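PDB 5EYI: Non-structural protein 11 from Prrsv 16244b, which probably cleaves uridine-rich RNA as an endoribonuclease of the NendoU family, keeping viral double-stranded RNA from alerting host sensors. Local coordinates for residues A[156-159]-A[164-167]; A[160-165]-A[203-208]. The protein carries 1 engineered substitution. One frame throughout, in Å; residues are numbered along the deposited sequence.

Contact 1: residues A[156-159]-A[164-167]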
loop_
_atom_site.group_PDB
_atom_site.type_symbol
_atom_site.label_atom_id
_atom_site.label_comp_id
_atom_site.label_asym_id
_atom_site.label_seq_id
_atom_site.Cartn_x
_atom_site.Cartn_y
_atom_site.Cartn_z
ATOM N N VAL A 156 -6.959 0.548 -26.448
ATOM C CA VAL A 156 -5.486 0.636 -26.508
ATOM C C VAL A 156 -4.934 0.753 -25.097
ATOM O O VAL A 156 -5.294 1.650 -24.347
ATOM C CB VAL A 156 -4.910 1.679 -27.537
ATOM C CG1 VAL A 156 -5.933 2.677 -28.035
ATOM C CG2 VAL A 156 -3.637 2.387 -27.049
ATOM N N LEU A 157 -4.090 -0.211 -24.749
ATOM C CA LEU A 157 -3.409 -0.268 -23.467
ATOM C C LEU A 157 -1.935 0.022 -23.711
ATOM O O LEU A 157 -1.316 -0.613 -24.566
ATOM C CB LEU A 157 -3.577 -1.648 -22.840
ATOM C CG LEU A 157 -5.032 -2.077 -22.585
ATOM C CD1 LEU A 157 -5.091 -3.488 -22.008
ATOM C CD2 LEU A 157 -5.754 -1.099 -21.666
ATOM N N PRO A 158 -1.356 0.985 -22.972
ATOM C CA PRO A 158 0.078 1.235 -23.143
ATOM C C PRO A 158 0.924 -0.023 -22.897
ATOM O O PRO A 158 0.636 -0.796 -21.966
ATOM C CB PRO A 158 0.383 2.301 -22.089
ATOM C CG PRO A 158 -0.921 2.959 -21.794
ATOM C CD PRO A 158 -1.988 1.940 -22.042
ATOM N N LYS A 159 1.954 -0.213 -23.717
ATOM C CA LYS A 159 2.824 -1.380 -23.605
ATOM C C LYS A 159 3.906 -1.094 -22.582
ATOM O O LYS A 159 5.057 -0.839 -22.923
ATOM C CB LYS A 159 3.416 -1.745 -24.963
ATOM C CG LYS A 159 2.369 -2.208 -25.965
ATOM C CD LYS A 159 2.961 -2.229 -27.357
ATOM C CE LYS A 159 1.989 -2.779 -28.381
ATOM N NZ LYS A 159 2.701 -3.010 -29.672
ATOM N N VAL A 164 -0.868 3.172 -17.508
ATOM C CA VAL A 164 -1.819 4.150 -16.981
ATOM C C VAL A 164 -2.921 4.371 -18.018
ATOM O O VAL A 164 -2.643 4.627 -19.188
ATOM C CB VAL A 164 -1.122 5.469 -16.619
ATOM C CG1 VAL A 164 -2.135 6.519 -16.184
ATOM C CG2 VAL A 164 -0.098 5.214 -15.510
ATOM N N VAL A 165 -4.167 4.296 -17.560
ATOM C CA VAL A 165 -5.317 4.205 -18.433
ATOM C C VAL A 165 -6.540 4.892 -17.796
ATOM O O VAL A 165 -6.636 5.019 -16.561
ATOM C CB VAL A 165 -5.504 2.695 -18.793
ATOM C CG1 VAL A 165 -6.772 2.070 -18.245
ATOM C CG2 VAL A 165 -5.312 2.452 -20.273
ATOM N N GLY A 166 -7.435 5.392 -18.648
ATOM C CA GLY A 166 -8.756 5.840 -18.222
ATOM C C GLY A 166 -9.727 4.689 -18.386
ATOM O O GLY A 166 -9.572 3.866 -19.291
ATOM N N VAL A 167 -10.723 4.625 -17.513
ATOM C CA VAL A 167 -11.685 3.526 -17.514
ATOM C C VAL A 167 -13.091 4.089 -17.536
ATOM O O VAL A 167 -13.335 5.148 -16.971
ATOM C CB VAL A 167 -11.483 2.570 -16.307
ATOM C CG1 VAL A 167 -10.187 1.801 -16.466
ATOM C CG2 VAL A 167 -11.488 3.307 -14.978
#
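Methyl CG2 of Val-165 is the meeting point here, lying 3.8 Å from CD2 of Leu-157 and equally far from CD of Pro-158. Two apolar side chains of the loop thus converge on one branch of a valine in the strand, and both run at a slant to it. The proline ring also reaches the strand backbone, its CG 3.5 Å from the carbonyl oxygen of Val-164. No hydrogen bond joins 156-159 to 164-167, so the contact rests on apolar packing. Leu-157 turns its CG beside its own backbone N (chi1 -59°), which carries CD2 over to the valine; the branched leucine helps span the 7.0 Å between the CA atoms of Leu-157 and Val-165. Proline suits this loop position, where its ring restricts the backbone and offers CG and CD as a compact apolar surface.

Farther out, Arg-115 packs on Leu-157 and Pro-154 on Val-165, while backbone hydrogen bonds between Val-165 and Cys-178 fix the strand. Val-164 faces away from the loop; its side chain packs on Leu-177 and on Thr-196 of the second subunit. The arrangement is a loop folding back on the first strand of an antiparallel hairpin, 163-169 with 173-180, in the NendoU catalytic domain.

Contact 2: residues A[160-165]-A[203-208]; sequences ESVAVV and MMLDFK
Two elements of the NendoU domain meet here: the lead-in to strand 163-169 and the two-residue turn of the beta hairpin formed by strands 198-205 and 208-215. Ser-161 OG donates a hydrogen bond of 2.8 Å to Asp-206 OD2, which receives it on its anti lone pair, the one facing away from the other carboxylate oxygen. Ser-161 places OG beside its own backbone N (chi1 -67°), turned to the aspartate, and CB follows it to 3.5 Å from the same OD2. Serine suits the place because its short side chain sets a hydroxyl close to the backbone, in a buried junction, within reach of both the aspartate and Asn-14.

Asp-206 and Phe-207 are the two central residues of a type I' turn, closed by the hydrogen bond from Lys-208 N to Leu-205 O at 2.9 Å. Both have positive phi, as a type I' turn requires; Asp-206 sits at the hairpin tip, its side chain directed to Ser-161. OD2 also bonds Ser-106 OG, while Ser-161 OG meets Asn-14 ND2 of helix 9-14, so OD2 of Asp-206 and OG of Ser-161 each have two hydrogen-bonding partners.

Beside this polar pair, Leu-205, with CG anti to its backbone N (chi1 169°), lays CD2 against the carbonyl of Ser-161, 3.6 Å from its O. The same methyl makes a looser apolar touch with CG2 of Val-162 at 4.2 Å, backed by Val-210 and Thr-179 around the valine and Val-183 around the leucine. A water accepts a hydrogen bond from Val-162 N at 3.0 Å and a weak one from Lys-208 NZ at 3.4 Å.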
loop_
_atom_site.group_PDB
_atom_site.type_symbol
_atom_site.label_atom_id
_atom_site.label_comp_id
_atom_site.label_asym_id
_atom_site.label_seq_id
_atom_site.Cartn_x
_atom_site.Cartn_y
_atom_site.Cartn_z
ATOM N N GLU A 160 3.505 -1.145 -21.320
ATOM C CA GLU A 160 4.330 -0.738 -20.194
ATOM C C GLU A 160 4.227 -1.809 -19.125
ATOM O O GLU A 160 3.317 -2.646 -19.168
ATOM C CB GLU A 160 3.800 0.576 -19.617
ATOM C CG GLU A 160 3.797 1.754 -20.572
ATOM C CD GLU A 160 5.187 2.282 -20.892
ATOM O OE1 GLU A 160 6.111 2.169 -20.052
ATOM O OE2 GLU A 160 5.359 2.841 -21.991
ATOM N N SER A 161 5.138 -1.764 -18.158
ATOM C CA SER A 161 5.095 -2.663 -16.999
ATOM C C SER A 161 3.906 -2.302 -16.085
ATOM O O SER A 161 3.083 -3.164 -15.745
ATOM C CB SER A 161 6.419 -2.607 -16.234
ATOM O OG SER A 161 7.482 -3.157 -17.009
ATOM N N VAL A 162 3.821 -1.023 -15.723
ATOM C CA VAL A 162 2.635 -0.449 -15.100
ATOM C C VAL A 162 2.046 0.563 -16.071
ATOM O O VAL A 162 2.621 1.623 -16.300
ATOM C CB VAL A 162 2.954 0.221 -13.760
ATOM C CG1 VAL A 162 1.673 0.677 -13.092
ATOM C CG2 VAL A 162 3.708 -0.743 -12.857
ATOM N N ALA A 163 0.921 0.204 -16.674
ATOM C CA ALA A 163 0.266 1.037 -17.664
ATOM C C ALA A 163 -0.687 1.977 -16.949
ATOM O O ALA A 163 -1.247 1.613 -15.914
ATOM C CB ALA A 163 -0.504 0.172 -18.647
ATOM N N VAL A 164 -0.868 3.172 -17.508
ATOM C CA VAL A 164 -1.819 4.150 -16.981
ATOM C C VAL A 164 -2.921 4.371 -18.018
ATOM O O VAL A 164 -2.643 4.627 -19.188
ATOM C CB VAL A 164 -1.122 5.469 -16.619
ATOM C CG1 VAL A 164 -2.135 6.519 -16.184
ATOM C CG2 VAL A 164 -0.098 5.214 -15.510
ATOM N N VAL A 165 -4.167 4.296 -17.560
ATOM C CA VAL A 165 -5.317 4.205 -18.433
ATOM C C VAL A 165 -6.540 4.892 -17.796
ATOM O O VAL A 165 -6.636 5.019 -16.561
ATOM C CB VAL A 165 -5.504 2.695 -18.793
ATOM C CG1 VAL A 165 -6.772 2.070 -18.245
ATOM C CG2 VAL A 165 -5.312 2.452 -20.273
ATOM N N MET A 203 8.630 -4.161 -4.455
ATOM C CA MET A 203 9.031 -5.317 -5.260
ATOM C C MET A 203 9.420 -4.867 -6.654
ATOM O O MET A 203 9.422 -3.673 -6.960
ATOM C CB MET A 203 7.913 -6.382 -5.294
ATOM C CG MET A 203 6.590 -5.908 -5.878
ATOM S SD MET A 203 5.225 -7.059 -5.580
ATOM C CE MET A 203 5.654 -8.320 -6.762
ATOM N N MET A 204 9.794 -5.824 -7.484
ATOM C CA MET A 204 10.124 -5.549 -8.861
ATOM C C MET A 204 9.126 -6.227 -9.790
ATOM O O MET A 204 8.648 -7.338 -9.511
ATOM C CB MET A 204 11.559 -5.978 -9.162
ATOM C CG MET A 204 12.595 -4.968 -8.681
ATOM S SD MET A 204 14.237 -5.461 -9.202
ATOM C CE MET A 204 15.023 -3.875 -9.474
ATOM N N LEU A 205 8.805 -5.512 -10.872
ATOM C CA LEU A 205 7.989 -6.007 -11.974
ATOM C C LEU A 205 8.763 -5.714 -13.243
ATOM O O LEU A 205 9.060 -4.546 -13.525
ATOM C CB LEU A 205 6.638 -5.300 -11.992
ATOM C CG LEU A 205 5.717 -5.479 -13.198
ATOM C CD1 LEU A 205 5.531 -6.937 -13.590
ATOM C CD2 LEU A 205 4.372 -4.854 -12.883
ATOM N N ASP A 206 9.122 -6.769 -13.984
ATOM C CA ASP A 206 9.998 -6.653 -15.166
ATOM C C ASP A 206 11.315 -5.936 -14.825
ATOM O O ASP A 206 11.814 -5.148 -15.615
ATOM C CB ASP A 206 9.271 -5.924 -16.324
ATOM C CG ASP A 206 7.991 -6.622 -16.757
ATOM O OD1 ASP A 206 7.944 -7.870 -16.713
ATOM O OD2 ASP A 206 7.033 -5.927 -17.172
ATOM N N PHE A 207 11.853 -6.214 -13.638
ATOM C CA PHE A 207 13.046 -5.540 -13.089
ATOM C C PHE A 207 12.916 -4.030 -12.822
ATOM O O PHE A 207 13.918 -3.353 -12.680
ATOM C CB PHE A 207 14.290 -5.807 -13.957
ATOM C CG PHE A 207 14.598 -7.268 -14.138
ATOM C CD1 PHE A 207 15.168 -8.004 -13.102
ATOM C CD2 PHE A 207 14.336 -7.904 -15.347
ATOM C CE1 PHE A 207 15.467 -9.346 -13.265
ATOM C CE2 PHE A 207 14.632 -9.251 -15.515
ATOM C CZ PHE A 207 15.203 -9.973 -14.471
ATOM N N LYS A 208 11.699 -3.510 -12.726
ATOM C CA LYS A 208 11.472 -2.113 -12.393
ATOM C C LYS A 208 10.978 -2.080 -10.954
ATOM O O LYS A 208 10.058 -2.808 -10.601
ATOM C CB LYS A 208 10.443 -1.516 -13.352
ATOM C CG LYS A 208 9.833 -0.180 -12.960
ATOM C CD LYS A 208 10.634 1.002 -13.456
ATOM C CE LYS A 208 10.302 1.330 -14.903
ATOM N NZ LYS A 208 8.996 2.037 -15.041
HETATM O O HOH W 1 6.049 0.919 -16.209
#

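Contacts 1 and 2 follow one another along the chain: Lys-159 ends the first segment of contact 1 and Glu-160 begins contact 2, while Val-164 and Val-165 belong to both. Their centres lie 13 Å apart, and they touch where Pro-158 O comes 3.6 Å from CB of Ala-163. Strand 163-169 is packed against its preceding loop in contact 1, and the residues leading into it meet the hairpin of strands 198-205 and 208-215 in contact 2. Both lie near the predicted active site: His-146 is about 8 Å, side chain to side chain, from Val-165 and from Val-162, and the engineered Ala-175 about 8 Å from Val-165.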